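Local atomic coordinates of endoglucanase family 5 (Clostridium acetobutylicum ATCC 824, PDB entry 6PZ7), a protein that probably cleaves internal beta-1,4-glycosidic bonds of cellulose and related plant polysaccharides, acting as a broad-specificity endoglucanase of glycoside hydrolase family 5, subfamily 4. Residues Thr8-Val13 / Gly262-Ile267; Gly52-Arg57 / His93-Leu98; Leu139-Leu144 / Ser186-Met191; Ile190-Tyr195 / Lys214-Ser219. All coordinates share one frame; numbering follows the deposited sequence. Where two conformers were deposited one is given.

Interaction 1: residues Thr8-Val13 / Gly262-Ile267; sequences TSQQIV and GQPVVI
Gln10 OE1 accepts a hydrogen bond from water 1 at 2.8 Å and rests against the Pro264 ring, its distance to Pro264 CB being 3.6 Å. The same water accepts from Val265 N at 2.9 Å, giving a one-water bridge between the N-terminal helix, residues 9-16, and the start of strand 265-270. This is the floor of a TIM barrel: the helix precedes the first strand and plugs the end where the strands begin. The bend at chi2 (64°) brings the Gln10 amide over toward Pro264 and the water, and its NE2 is held in turn by Asn14 OD1 and Gly296 O. No direct hydrogen bond joins 8-13 to 262-267, so the rest is packing centred on Pro264. Its CG approaches Gln10 N at 3.5 Å and also meets Ser9 CB, while its CB lies 3.8 Å from Val13 CG2. That methyl of Val13 continues to Val266 CG2, also at 3.8 Å, the two valines passing in opposite directions; the other methyl, CG1, abuts Val265 O. Each segment is also braced internally. Thr8 and Gln11 form a capping box, in which Gln11 N donates to Thr8 OG1 at 3.1 Å and Thr8 N returns a bond to Gln11 OE1. Gly262, with positive phi, is the C-prime residue of the Schellman motif that ends helix 241-259. Just after it, Gln263 NE2, which also bonds Val216 O, donates to Pro264 O at 3.1 Å, in the carbonyl plane and on a lone pair.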
loop_
_atom_site.group_PDB
_atom_site.type_symbol
_atom_site.label_atom_id
_atom_site.label_comp_id
_atom_site.label_asym_id
_atom_site.label_seq_id
_atom_site.Cartn_x
_atom_site.Cartn_y
_atom_site.Cartn_z
ATOM N N THR A 8 0.595 1.632 20.621
ATOM C CA THR A 8 -0.589 2.113 19.951
ATOM C C THR A 8 -0.373 2.119 18.443
ATOM O O THR A 8 0.753 2.042 17.945
ATOM C CB THR A 8 -0.939 3.531 20.368
ATOM O OG1 THR A 8 0.091 4.401 19.860
ATOM C CG2 THR A 8 -1.107 3.627 21.871
ATOM N N SER A 9 -1.480 2.254 17.704
ATOM C CA SER A 9 -1.404 2.357 16.252
ATOM C C SER A 9 -0.531 3.528 15.831
ATOM O O SER A 9 0.275 3.405 14.910
ATOM C CB SER A 9 -2.805 2.466 15.642
ATOM O OG SER A 9 -3.500 1.236 15.719
ATOM N N GLN A 10 -0.659 4.671 16.502
ATOM C CA GLN A 10 0.132 5.827 16.082
ATOM C C GLN A 10 1.613 5.588 16.351
ATOM O O GLN A 10 2.479 5.983 15.561
ATOM C CB GLN A 10 -0.359 7.114 16.759
ATOM C CG GLN A 10 0.380 8.381 16.304
ATOM C CD GLN A 10 0.183 8.697 14.820
ATOM O OE1 GLN A 10 -0.964 8.808 14.352
ATOM N NE2 GLN A 10 1.274 8.862 14.089
ATOM N N GLN A 11 1.936 4.928 17.468
ATOM C CA GLN A 11 3.330 4.563 17.735
ATOM C C GLN A 11 3.878 3.625 16.661
ATOM O O GLN A 11 5.025 3.778 16.203
ATOM C CB GLN A 11 3.454 3.937 19.121
ATOM C CG GLN A 11 3.331 4.983 20.234
ATOM C CD GLN A 11 3.318 4.322 21.606
ATOM O OE1 GLN A 11 2.697 3.257 21.810
ATOM N NE2 GLN A 11 3.947 4.936 22.565
ATOM N N ILE A 12 3.048 2.687 16.194
ATOM C CA ILE A 12 3.447 1.798 15.102
ATOM C C ILE A 12 3.722 2.611 13.844
ATOM O O ILE A 12 4.743 2.423 13.167
ATOM C CB ILE A 12 2.367 0.719 14.853
ATOM C CG1 ILE A 12 2.310 -0.295 15.991
ATOM C CG2 ILE A 12 2.586 -0.005 13.528
ATOM C CD1 ILE A 12 3.469 -1.284 16.054
ATOM N N VAL A 13 2.783 3.488 13.464
ATOM C CA VAL A 13 2.967 4.292 12.256
ATOM C C VAL A 13 4.256 5.106 12.336
ATOM O O VAL A 13 5.028 5.178 11.376
ATOM C CB VAL A 13 1.732 5.178 12.024
ATOM C CG1 VAL A 13 1.962 6.215 10.949
ATOM C CG2 VAL A 13 0.548 4.291 11.608
ATOM N N GLY A 262 -7.288 10.916 16.396
ATOM C CA GLY A 262 -6.782 9.675 16.948
ATOM C C GLY A 262 -6.849 8.478 16.022
ATOM O O GLY A 262 -6.735 7.348 16.489
ATOM N N GLN A 263 -6.988 8.695 14.710
ATOM C CA GLN A 263 -7.028 7.616 13.725
ATOM C C GLN A 263 -5.783 7.709 12.842
ATOM O O GLN A 263 -5.699 8.591 11.975
ATOM C CB GLN A 263 -8.296 7.689 12.874
ATOM C CG GLN A 263 -8.346 6.622 11.804
ATOM C CD GLN A 263 -8.139 5.238 12.389
ATOM O OE1 GLN A 263 -8.959 4.773 13.169
ATOM N NE2 GLN A 263 -7.034 4.584 12.029
ATOM N N PRO A 264 -4.784 6.849 13.042
ATOM C CA PRO A 264 -3.564 6.934 12.242
ATOM C C PRO A 264 -3.770 6.563 10.787
ATOM O O PRO A 264 -4.711 5.826 10.429
ATOM C CB PRO A 264 -2.615 5.950 12.944
ATOM C CG PRO A 264 -3.097 5.905 14.380
ATOM C CD PRO A 264 -4.610 5.922 14.183
ATOM N N VAL A 265 -2.840 7.042 9.966
ATOM C CA VAL A 265 -2.859 6.914 8.517
ATOM C C VAL A 265 -1.467 6.573 8.013
ATOM O O VAL A 265 -0.477 7.194 8.425
ATOM C CB VAL A 265 -3.303 8.247 7.853
ATOM C CG1 VAL A 265 -3.211 8.163 6.323
ATOM C CG2 VAL A 265 -4.703 8.628 8.288
ATOM N N VAL A 266 -1.398 5.627 7.078
ATOM C CA VAL A 266 -0.223 5.388 6.248
ATOM C C VAL A 266 -0.603 5.681 4.803
ATOM O O VAL A 266 -1.584 5.128 4.282
ATOM C CB VAL A 266 0.276 3.929 6.403
ATOM C CG1 VAL A 266 1.313 3.573 5.357
ATOM C CG2 VAL A 266 0.815 3.715 7.818
ATOM N N ILE A 267 0.200 6.511 4.146
ATOM C CA ILE A 267 0.112 6.708 2.697
ATOM C C ILE A 267 0.951 5.588 2.088
ATOM O O ILE A 267 2.184 5.675 1.974
ATOM C CB ILE A 267 0.537 8.106 2.279
ATOM C CG1 ILE A 267 -0.473 9.130 2.826
ATOM C CG2 ILE A 267 0.642 8.180 0.763
ATOM C CD1 ILE A 267 -0.079 10.592 2.615
HETATM O O HOH W 1 -1.077 8.672 11.542
#

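Interaction 2: residues Gly52-Arg57 / His93-Leu98; sequences GFNTVR and HMYAIL
Tyr95 N donates to Asn54 O at 2.9 Å, the first of three backbone bonds that run in parallel register. Val56 N then donates to Tyr95 O at 2.9 Å, nearly straight (163°), and Ile97 N to Val56 O at 3.0 Å. Side chains close round this seam. Tyr95 presents the edge of its ring to Asn54 O, and the Asn54 amide, its plane 86° from the ring's, brings ND2 to 3.8 Å from Tyr95 CD1. Ile97 CD1 meets Thr55 CG2 at 3.9 Å, and its CB lies beside Arg57 CG. Met94 SD lies near Phe53 O, and the bend at chi3 (-70°) brings CE to 3.7 Å from Val56 CG2. The strands belong to a beta-alpha-beta crossover through helix 76-91, whose Val89 packs on Val56, Met94 and Ala96. A second shell fixes the polar ends: Asp15 O takes Asn54 ND2, Asp15 OD2 bonds Tyr95 OH, and Met16 O bonds Thr55 OG1. Arg57, extended from CG to NE, is held by Asn21 and Gln269 at NH1 and by Gln142 and Asn145 at NH2. The helix-facing side is thus apolar, whereas the face bearing Thr55, Tyr95 and Arg57 buries polar groups whose fixed partners should define their orientation.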
loop_
_atom_site.group_PDB
_atom_site.type_symbol
_atom_site.label_atom_id
_atom_site.label_comp_id
_atom_site.label_asym_id
_atom_site.label_seq_id
_atom_site.Cartn_x
_atom_site.Cartn_y
_atom_site.Cartn_z
ATOM N N GLY A 52 18.062 3.146 4.653
ATOM C CA GLY A 52 17.402 3.787 5.782
ATOM C C GLY A 52 15.886 3.663 5.799
ATOM O O GLY A 52 15.251 4.279 6.660
ATOM N N PHE A 53 15.286 2.930 4.881
ATOM C CA PHE A 53 13.878 2.621 5.004
ATOM C C PHE A 53 13.670 1.726 6.210
ATOM O O PHE A 53 14.559 0.947 6.563
ATOM C CB PHE A 53 13.399 1.896 3.749
ATOM C CG PHE A 53 13.366 2.754 2.517
ATOM C CD1 PHE A 53 14.437 2.743 1.628
ATOM C CD2 PHE A 53 12.278 3.557 2.241
ATOM C CE1 PHE A 53 14.403 3.480 0.482
ATOM C CE2 PHE A 53 12.226 4.341 1.089
ATOM C CZ PHE A 53 13.300 4.296 0.208
ATOM N N ASN A 54 12.483 1.814 6.838
ATOM C CA ASN A 54 12.138 0.885 7.910
ATOM C C ASN A 54 10.894 0.057 7.638
ATOM O O ASN A 54 10.483 -0.710 8.525
ATOM C CB ASN A 54 12.031 1.553 9.295
ATOM C CG ASN A 54 12.243 0.573 10.431
ATOM O OD1 ASN A 54 13.131 -0.269 10.355
ATOM N ND2 ASN A 54 11.455 0.694 11.489
ATOM N N THR A 55 10.326 0.146 6.444
ATOM C CA THR A 55 9.149 -0.611 6.033
ATOM C C THR A 55 9.290 -1.020 4.577
ATOM O O THR A 55 9.733 -0.210 3.738
ATOM C CB THR A 55 7.881 0.271 6.148
ATOM O OG1 THR A 55 7.671 0.637 7.499
ATOM C CG2 THR A 55 6.631 -0.439 5.670
ATOM N N VAL A 56 8.908 -2.252 4.264
ATOM C CA VAL A 56 8.686 -2.696 2.893
ATOM C C VAL A 56 7.240 -3.130 2.768
ATOM O O VAL A 56 6.771 -3.971 3.542
ATOM C CB VAL A 56 9.654 -3.830 2.501
ATOM C CG1 VAL A 56 9.308 -4.345 1.129
ATOM C CG2 VAL A 56 11.079 -3.318 2.549
ATOM N N ARG A 57 6.548 -2.562 1.799
ATOM C CA ARG A 57 5.220 -3.038 1.435
ATOM C C ARG A 57 5.389 -4.084 0.341
ATOM O O ARG A 57 6.133 -3.873 -0.628
ATOM C CB ARG A 57 4.315 -1.875 1.006
ATOM C CG ARG A 57 2.889 -2.298 0.556
ATOM C CD ARG A 57 1.976 -1.110 0.589
ATOM N NE ARG A 57 0.603 -1.337 0.111
ATOM C CZ ARG A 57 0.182 -1.088 -1.114
ATOM N NH1 ARG A 57 0.997 -0.764 -2.104
ATOM N NH2 ARG A 57 -1.115 -1.124 -1.364
ATOM N N HIS A 93 14.771 -6.737 10.140
ATOM C CA HIS A 93 14.249 -5.917 11.224
ATOM C C HIS A 93 13.537 -4.671 10.695
ATOM O O HIS A 93 13.677 -3.572 11.238
ATOM C CB HIS A 93 15.333 -5.609 12.258
ATOM C CG HIS A 93 15.812 -6.830 12.969
ATOM N ND1 HIS A 93 15.015 -7.558 13.823
ATOM C CD2 HIS A 93 16.991 -7.482 12.906
ATOM C CE1 HIS A 93 15.716 -8.577 14.309
ATOM N NE2 HIS A 93 16.900 -8.564 13.744
ATOM N N MET A 94 12.774 -4.826 9.623
ATOM C CA MET A 94 11.864 -3.823 9.100
ATOM C C MET A 94 10.426 -4.296 9.307
ATOM O O MET A 94 10.154 -5.481 9.538
ATOM C CB MET A 94 12.117 -3.585 7.618
ATOM C CG MET A 94 13.478 -2.919 7.386
ATOM S SD MET A 94 13.778 -2.380 5.672
ATOM C CE MET A 94 13.957 -3.969 4.858
ATOM N N TYR A 95 9.500 -3.348 9.222
ATOM C CA TYR A 95 8.086 -3.667 9.074
ATOM C C TYR A 95 7.823 -4.178 7.674
ATOM O O TYR A 95 8.406 -3.681 6.705
ATOM C CB TYR A 95 7.208 -2.416 9.329
ATOM C CG TYR A 95 7.153 -2.033 10.778
ATOM C CD1 TYR A 95 8.131 -1.214 11.351
ATOM C CD2 TYR A 95 6.133 -2.486 11.594
ATOM C CE1 TYR A 95 8.086 -0.879 12.692
ATOM C CE2 TYR A 95 6.084 -2.168 12.945
ATOM C CZ TYR A 95 7.079 -1.387 13.493
ATOM O OH TYR A 95 6.994 -1.101 14.847
ATOM N N ALA A 96 6.940 -5.179 7.569
ATOM C CA ALA A 96 6.457 -5.708 6.305
ATOM C C ALA A 96 4.952 -5.477 6.260
ATOM O O ALA A 96 4.251 -5.797 7.231
ATOM C CB ALA A 96 6.751 -7.208 6.182
ATOM N N ILE A 97 4.437 -4.943 5.150
ATOM C CA ILE A 97 2.994 -4.833 4.901
ATOM C C ILE A 97 2.633 -5.870 3.858
ATOM O O ILE A 97 3.177 -5.846 2.748
ATOM C CB ILE A 97 2.585 -3.418 4.428
ATOM C CG1 ILE A 97 2.939 -2.331 5.434
ATOM C CG2 ILE A 97 1.063 -3.415 4.122
ATOM C CD1 ILE A 97 2.900 -0.937 4.805
ATOM N N LEU A 98 1.744 -6.794 4.195
ATOM C CA LEU A 98 1.287 -7.852 3.300
ATOM C C LEU A 98 -0.172 -7.583 2.972
ATOM O O LEU A 98 -0.989 -7.451 3.892
ATOM C CB LEU A 98 1.448 -9.207 3.991
ATOM C CG LEU A 98 0.952 -10.406 3.209
ATOM C CD1 LEU A 98 1.744 -10.653 1.960
ATOM C CD2 LEU A 98 0.948 -11.660 4.056
#

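Interaction 3: residues Leu139-Leu144 / Ser186-Met191; sequences LIFQTL and SSRFIM. Unlike the reference sequence in segment 139-144: Gln142 (reference Glu).
Arg188 runs out extended through chi1 (-171°) and chi2, which sets CD over the Phe141 ring; the bend at chi3 (-49°) then swings the guanidinium to Leu139. CD stands 3.5 Å from the Phe141 ring centroid, 4° off the ring normal, in a CH-pi contact squarely over one face. The charged end lies off-centre, with Arg188 CZ 5.0 Å from that centroid in a slanting cation-pi contact. NH1 donates to Leu139 O at 2.9 Å; the oxygen lies in the guanidinium plane, though the donor is tilted from the carbonyl plane. Asn185 OD1 takes NE and Tyr135 O takes NH2, so the group's rotation is fixed by bonds on all three nitrogens. Water 2 accepts from Phe189 N and donates to Leu139 O, giving that carbonyl a second donor. The two segments belong to the fourth and fifth parallel strands of the TIM barrel. Phe141 N to Phe189 O is a weak bond at 3.3 Å, but Met191 N to Phe141 O shortens to 2.8 Å and Thr143 N to Met191 O measures 2.9 Å. On the inner face, Met191 CE touches Gln142 NE2 at 3.5 Å; Gln142, which replaces a reference glutamate, gives its OE1 to Asn99 ND2 as well as Arg57. On the side of Ile190, toward helix 161-180, Thr143 CG2 meets Ile190 CG2 at 3.7 Å, the side chains crossing at about a right angle.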
loop_
_atom_site.group_PDB
_atom_site.type_symbol
_atom_site.label_atom_id
_atom_site.label_comp_id
_atom_site.label_asym_id
_atom_site.label_seq_id
_atom_site.Cartn_x
_atom_site.Cartn_y
_atom_site.Cartn_z
ATOM N N LEU A 139 4.895 -7.471 11.268
ATOM C CA LEU A 139 4.104 -7.847 10.097
ATOM C C LEU A 139 2.711 -7.243 10.244
ATOM O O LEU A 139 1.992 -7.525 11.210
ATOM C CB LEU A 139 4.005 -9.366 9.941
ATOM C CG LEU A 139 3.191 -9.826 8.741
ATOM C CD1 LEU A 139 3.729 -9.309 7.415
ATOM C CD2 LEU A 139 3.075 -11.368 8.714
ATOM N N ILE A 140 2.364 -6.376 9.304
ATOM C CA ILE A 140 1.080 -5.681 9.221
ATOM C C ILE A 140 0.316 -6.266 8.042
ATOM O O ILE A 140 0.906 -6.501 6.968
ATOM C CB ILE A 140 1.351 -4.176 8.994
ATOM C CG1 ILE A 140 2.072 -3.586 10.231
ATOM C CG2 ILE A 140 0.070 -3.415 8.688
ATOM C CD1 ILE A 140 2.617 -2.196 10.026
ATOM N N PHE A 141 -0.981 -6.524 8.226
ATOM C CA PHE A 141 -1.841 -6.938 7.130
ATOM C C PHE A 141 -2.573 -5.720 6.588
ATOM O O PHE A 141 -3.051 -4.899 7.366
ATOM C CB PHE A 141 -2.880 -7.991 7.564
ATOM C CG PHE A 141 -2.327 -9.334 7.968
ATOM C CD1 PHE A 141 -1.081 -9.774 7.614
ATOM C CD2 PHE A 141 -3.111 -10.167 8.728
ATOM C CE1 PHE A 141 -0.622 -11.026 8.030
ATOM C CE2 PHE A 141 -2.657 -11.396 9.168
ATOM C CZ PHE A 141 -1.437 -11.853 8.786
ATOM N N GLN A 142 -2.714 -5.621 5.269
ATOM C CA GLN A 142 -3.511 -4.582 4.625
ATOM C C GLN A 142 -4.619 -5.332 3.875
ATOM O O GLN A 142 -4.348 -6.162 3.003
ATOM C CB GLN A 142 -2.630 -3.768 3.701
ATOM C CG GLN A 142 -3.363 -2.806 2.805
ATOM C CD GLN A 142 -2.450 -2.216 1.735
ATOM O OE1 GLN A 142 -2.755 -2.324 0.517
ATOM N NE2 GLN A 142 -1.404 -1.627 2.121
ATOM N N THR A 143 -5.865 -5.078 4.241
ATOM C CA THR A 143 -6.963 -5.942 3.800
ATOM C C THR A 143 -7.146 -5.961 2.296
ATOM O O THR A 143 -7.347 -7.029 1.702
ATOM C CB THR A 143 -8.256 -5.494 4.493
ATOM O OG1 THR A 143 -8.455 -4.121 4.200
ATOM C CG2 THR A 143 -8.218 -5.739 5.996
ATOM N N LEU A 144 -7.099 -4.775 1.682
ATOM C CA LEU A 144 -7.423 -4.519 0.295
ATOM C C LEU A 144 -6.493 -3.421 -0.186
ATOM O O LEU A 144 -6.046 -2.579 0.602
ATOM C CB LEU A 144 -8.868 -4.042 0.158
ATOM C CG LEU A 144 -9.972 -4.945 0.730
ATOM C CD1 LEU A 144 -11.285 -4.212 0.756
ATOM C CD2 LEU A 144 -10.067 -6.201 -0.114
ATOM N N SER A 186 -4.634 -11.848 16.874
ATOM C CA SER A 186 -5.570 -11.182 17.779
ATOM C C SER A 186 -5.183 -9.732 18.017
ATOM O O SER A 186 -6.056 -8.894 18.290
ATOM C CB SER A 186 -5.662 -11.943 19.109
ATOM O OG SER A 186 -6.215 -13.229 18.901
ATOM N N SER A 187 -3.892 -9.414 17.892
ATOM C CA SER A 187 -3.396 -8.076 18.188
ATOM C C SER A 187 -2.587 -7.461 17.054
ATOM O O SER A 187 -1.953 -6.416 17.261
ATOM C CB SER A 187 -2.566 -8.089 19.472
ATOM O OG SER A 187 -1.534 -9.039 19.353
ATOM N N ARG A 188 -2.554 -8.095 15.888
ATOM C CA ARG A 188 -1.810 -7.551 14.747
ATOM C C ARG A 188 -2.436 -6.227 14.304
ATOM O O ARG A 188 -3.655 -6.058 14.320
ATOM C CB ARG A 188 -1.829 -8.557 13.592
ATOM C CG ARG A 188 -0.917 -8.177 12.455
ATOM C CD ARG A 188 -0.737 -9.258 11.380
ATOM N NE ARG A 188 -0.435 -10.550 11.971
ATOM C CZ ARG A 188 0.654 -10.872 12.631
ATOM N NH1 ARG A 188 1.682 -10.041 12.716
ATOM N NH2 ARG A 188 0.717 -12.044 13.271
ATOM N N PHE A 189 -1.609 -5.301 13.876
ATOM C CA PHE A 189 -2.074 -4.061 13.250
ATOM C C PHE A 189 -2.492 -4.326 11.811
ATOM O O PHE A 189 -1.863 -5.108 11.093
ATOM C CB PHE A 189 -1.002 -2.973 13.377
ATOM C CG PHE A 189 -0.765 -2.580 14.798
ATOM C CD1 PHE A 189 0.103 -3.309 15.609
ATOM C CD2 PHE A 189 -1.528 -1.581 15.401
ATOM C CE1 PHE A 189 0.238 -3.005 16.964
ATOM C CE2 PHE A 189 -1.358 -1.272 16.744
ATOM C CZ PHE A 189 -0.492 -1.995 17.509
ATOM N N ILE A 190 -3.590 -3.683 11.421
ATOM C CA ILE A 190 -4.261 -3.930 10.148
ATOM C C ILE A 190 -4.534 -2.606 9.471
ATOM O O ILE A 190 -5.133 -1.717 10.080
ATOM C CB ILE A 190 -5.566 -4.746 10.313
ATOM C CG1 ILE A 190 -5.317 -6.086 11.000
ATOM C CG2 ILE A 190 -6.215 -4.958 8.948
ATOM C CD1 ILE A 190 -6.563 -6.845 11.432
ATOM N N MET A 191 -4.123 -2.484 8.214
ATOM C CA MET A 191 -4.444 -1.331 7.380
ATOM C C MET A 191 -5.686 -1.618 6.545
ATOM O O MET A 191 -5.818 -2.702 5.964
ATOM C CB MET A 191 -3.275 -0.993 6.451
ATOM C CG MET A 191 -2.127 -0.325 7.167
ATOM S SD MET A 191 -0.551 -0.283 6.256
ATOM C CE MET A 191 -1.031 0.613 4.793
HETATM O O HOH W 2 1.238 -5.647 13.198
#

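Interaction 4: residues Ile190-Tyr195 / Lys214-Ser219; sequences IMVPTY and KRVIVS
Met191 leaves its strand with CB beside Ile217 O, and the next atom, CG, packs on Ile217 CB at 3.9 Å. SD meets Ile97 CD1 across the barrel interior. A turn at chi3 (59°) then carries the terminal CE to 3.9 Å from Ser219 CB, so one chain spans two inward-facing residues of the neighbouring strand. The opposite face of the sheet is held by Val192 and Val216, which cross at about a right angle: Val192 CG2, lying between its own backbone N and carbonyl carbon, meets Val216 CG1 at 3.5 Å. The strands run parallel with the twist of a TIM barrel, the axes of 190-193 and 216-219 coming within 4.3 Å at an angle of 38°. Four backbone bonds join them: Ile190 N to Arg215 O, Ile217 N to Ile190 O at 2.8 Å, Val192 N to Ile217 O, and Ser219 N to Val192 O at 2.9 Å. The last donor stands 51° out of the carbonyl plane, off the lone pairs. The buried Ser219 O has no hydrogen-bond partner in the model and meets Pro193 CA at 3.3 Å in a CA-H...O contact. The two strands, linked through helix 201-206, lie between strands 139-142 and 265-270; on the outside Ile190 rests on Arg179 of helix 161-180, while inside the barrel Met191 and Ile217 share Val266 of strand 265-270.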
loop_
_atom_site.group_PDB
_atom_site.type_symbol
_atom_site.label_atom_id
_atom_site.label_comp_id
_atom_site.label_asym_id
_atom_site.label_seq_id
_atom_site.Cartn_x
_atom_site.Cartn_y
_atom_site.Cartn_z
ATOM N N ILE A 190 -3.590 -3.683 11.421
ATOM C CA ILE A 190 -4.261 -3.930 10.148
ATOM C C ILE A 190 -4.534 -2.606 9.471
ATOM O O ILE A 190 -5.133 -1.717 10.080
ATOM C CB ILE A 190 -5.566 -4.746 10.313
ATOM C CG1 ILE A 190 -5.317 -6.086 11.000
ATOM C CG2 ILE A 190 -6.215 -4.958 8.948
ATOM C CD1 ILE A 190 -6.563 -6.845 11.432
ATOM N N MET A 191 -4.123 -2.484 8.214
ATOM C CA MET A 191 -4.444 -1.331 7.380
ATOM C C MET A 191 -5.686 -1.618 6.545
ATOM O O MET A 191 -5.818 -2.702 5.964
ATOM C CB MET A 191 -3.275 -0.993 6.451
ATOM C CG MET A 191 -2.127 -0.325 7.167
ATOM S SD MET A 191 -0.551 -0.283 6.256
ATOM C CE MET A 191 -1.031 0.613 4.793
ATOM N N VAL A 192 -6.592 -0.636 6.460
ATOM C CA VAL A 192 -7.809 -0.732 5.635
ATOM C C VAL A 192 -7.939 0.519 4.778
ATOM O O VAL A 192 -7.746 1.639 5.296
ATOM C CB VAL A 192 -9.083 -0.916 6.481
ATOM C CG1 VAL A 192 -8.974 -2.181 7.309
ATOM C CG2 VAL A 192 -9.438 0.305 7.360
ATOM N N PRO A 193 -8.228 0.378 3.478
ATOM C CA PRO A 193 -8.367 1.556 2.614
ATOM C C PRO A 193 -9.802 2.049 2.507
ATOM O O PRO A 193 -10.766 1.312 2.738
ATOM C CB PRO A 193 -7.913 1.016 1.242
ATOM C CG PRO A 193 -8.448 -0.418 1.258
ATOM C CD PRO A 193 -8.241 -0.887 2.690
ATOM N N THR A 194 -9.916 3.321 2.094
ATOM C CA THR A 194 -11.105 3.891 1.479
ATOM C C THR A 194 -11.316 3.229 0.103
ATOM O O THR A 194 -10.468 2.484 -0.408
ATOM C CB THR A 194 -10.888 5.387 1.305
ATOM O OG1 THR A 194 -9.694 5.531 0.534
ATOM C CG2 THR A 194 -10.755 6.142 2.620
ATOM N N TYR A 195 -12.423 3.589 -0.546
ATOM C CA TYR A 195 -12.663 3.237 -1.950
ATOM C C TYR A 195 -11.452 3.686 -2.759
ATOM O O TYR A 195 -11.067 4.850 -2.720
ATOM C CB TYR A 195 -13.925 3.967 -2.458
ATOM C CG TYR A 195 -14.251 3.609 -3.902
ATOM C CD1 TYR A 195 -13.595 4.197 -4.956
ATOM C CD2 TYR A 195 -15.234 2.666 -4.197
ATOM C CE1 TYR A 195 -13.864 3.859 -6.273
ATOM C CE2 TYR A 195 -15.510 2.318 -5.519
ATOM C CZ TYR A 195 -14.839 2.925 -6.546
ATOM O OH TYR A 195 -15.088 2.585 -7.868
ATOM N N LYS A 214 -9.003 -0.518 17.693
ATOM C CA LYS A 214 -7.938 0.436 17.987
ATOM C C LYS A 214 -6.624 0.119 17.284
ATOM O O LYS A 214 -5.713 0.950 17.304
ATOM C CB LYS A 214 -7.687 0.538 19.499
ATOM C CG LYS A 214 -7.072 -0.720 20.106
ATOM C CD LYS A 214 -6.865 -0.582 21.628
ATOM C CE LYS A 214 -6.284 -1.852 22.216
ATOM N NZ LYS A 214 -6.189 -1.788 23.719
ATOM N N ARG A 215 -6.519 -1.059 16.688
ATOM C CA ARG A 215 -5.314 -1.478 15.993
ATOM C C ARG A 215 -5.462 -1.428 14.481
ATOM O O ARG A 215 -4.677 -2.058 13.757
ATOM C CB ARG A 215 -4.890 -2.855 16.488
ATOM C CG ARG A 215 -4.422 -2.824 17.939
ATOM C CD ARG A 215 -3.630 -4.051 18.292
ATOM N NE ARG A 215 -3.167 -4.053 19.683
ATOM C CZ ARG A 215 -3.880 -4.504 20.696
ATOM N NH1 ARG A 215 -5.100 -4.986 20.502
ATOM N NH2 ARG A 215 -3.360 -4.470 21.920
ATOM N N VAL A 216 -6.450 -0.692 13.984
ATOM C CA VAL A 216 -6.640 -0.463 12.558
ATOM C C VAL A 216 -6.112 0.901 12.153
ATOM O O VAL A 216 -6.358 1.906 12.844
ATOM C CB VAL A 216 -8.111 -0.666 12.150
ATOM C CG1 VAL A 216 -8.365 -0.145 10.713
ATOM C CG2 VAL A 216 -8.491 -2.128 12.245
ATOM N N ILE A 217 -5.356 0.923 11.062
ATOM C CA ILE A 217 -4.745 2.103 10.465
ATOM C C ILE A 217 -5.412 2.339 9.114
ATOM O O ILE A 217 -5.678 1.371 8.391
ATOM C CB ILE A 217 -3.249 1.805 10.286
ATOM C CG1 ILE A 217 -2.544 1.617 11.623
ATOM C CG2 ILE A 217 -2.551 2.891 9.446
ATOM C CD1 ILE A 217 -1.231 0.817 11.552
ATOM N N VAL A 218 -5.624 3.589 8.736
ATOM C CA VAL A 218 -6.191 3.897 7.418
ATOM C C VAL A 218 -5.095 3.868 6.365
ATOM O O VAL A 218 -4.021 4.467 6.566
ATOM C CB VAL A 218 -6.909 5.258 7.454
ATOM C CG1 VAL A 218 -7.385 5.667 6.068
ATOM C CG2 VAL A 218 -8.079 5.203 8.415
ATOM N N SER A 219 -5.385 3.244 5.226
ATOM C CA SER A 219 -4.521 3.245 4.058
ATOM C C SER A 219 -5.043 4.172 2.971
ATOM O O SER A 219 -6.185 4.019 2.510
ATOM C CB SER A 219 -4.480 1.823 3.493
ATOM O OG SER A 219 -3.746 1.822 2.272
#

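How the interactions relate
All four contacts belong to one closed eight-stranded barrel. Interactions 3 and 4 are neighbours, their centres about 8 Å apart, sharing Ile190 and Met191 on strand 190-193. Interaction 1 adjoins interaction 4, about 9 Å away between centres, and reaches interaction 3 where Ile12 CG1 packs 3.5 Å from Phe189 CE1. Interaction 2 is farthest from interaction 4, about 17 Å between centres, yet Ile97 CD1 and Met191 SD are 3.8 Å apart. Arg57 NH2 to Gln142 OE1, at 2.8 Å, ties interaction 2 to interaction 3. In this family the two catalytic residues lie at the C-terminal ends of the fourth and seventh strands, here 139-142 and 265-270, so the cleft probably opens there, opposite the helix of interaction 1.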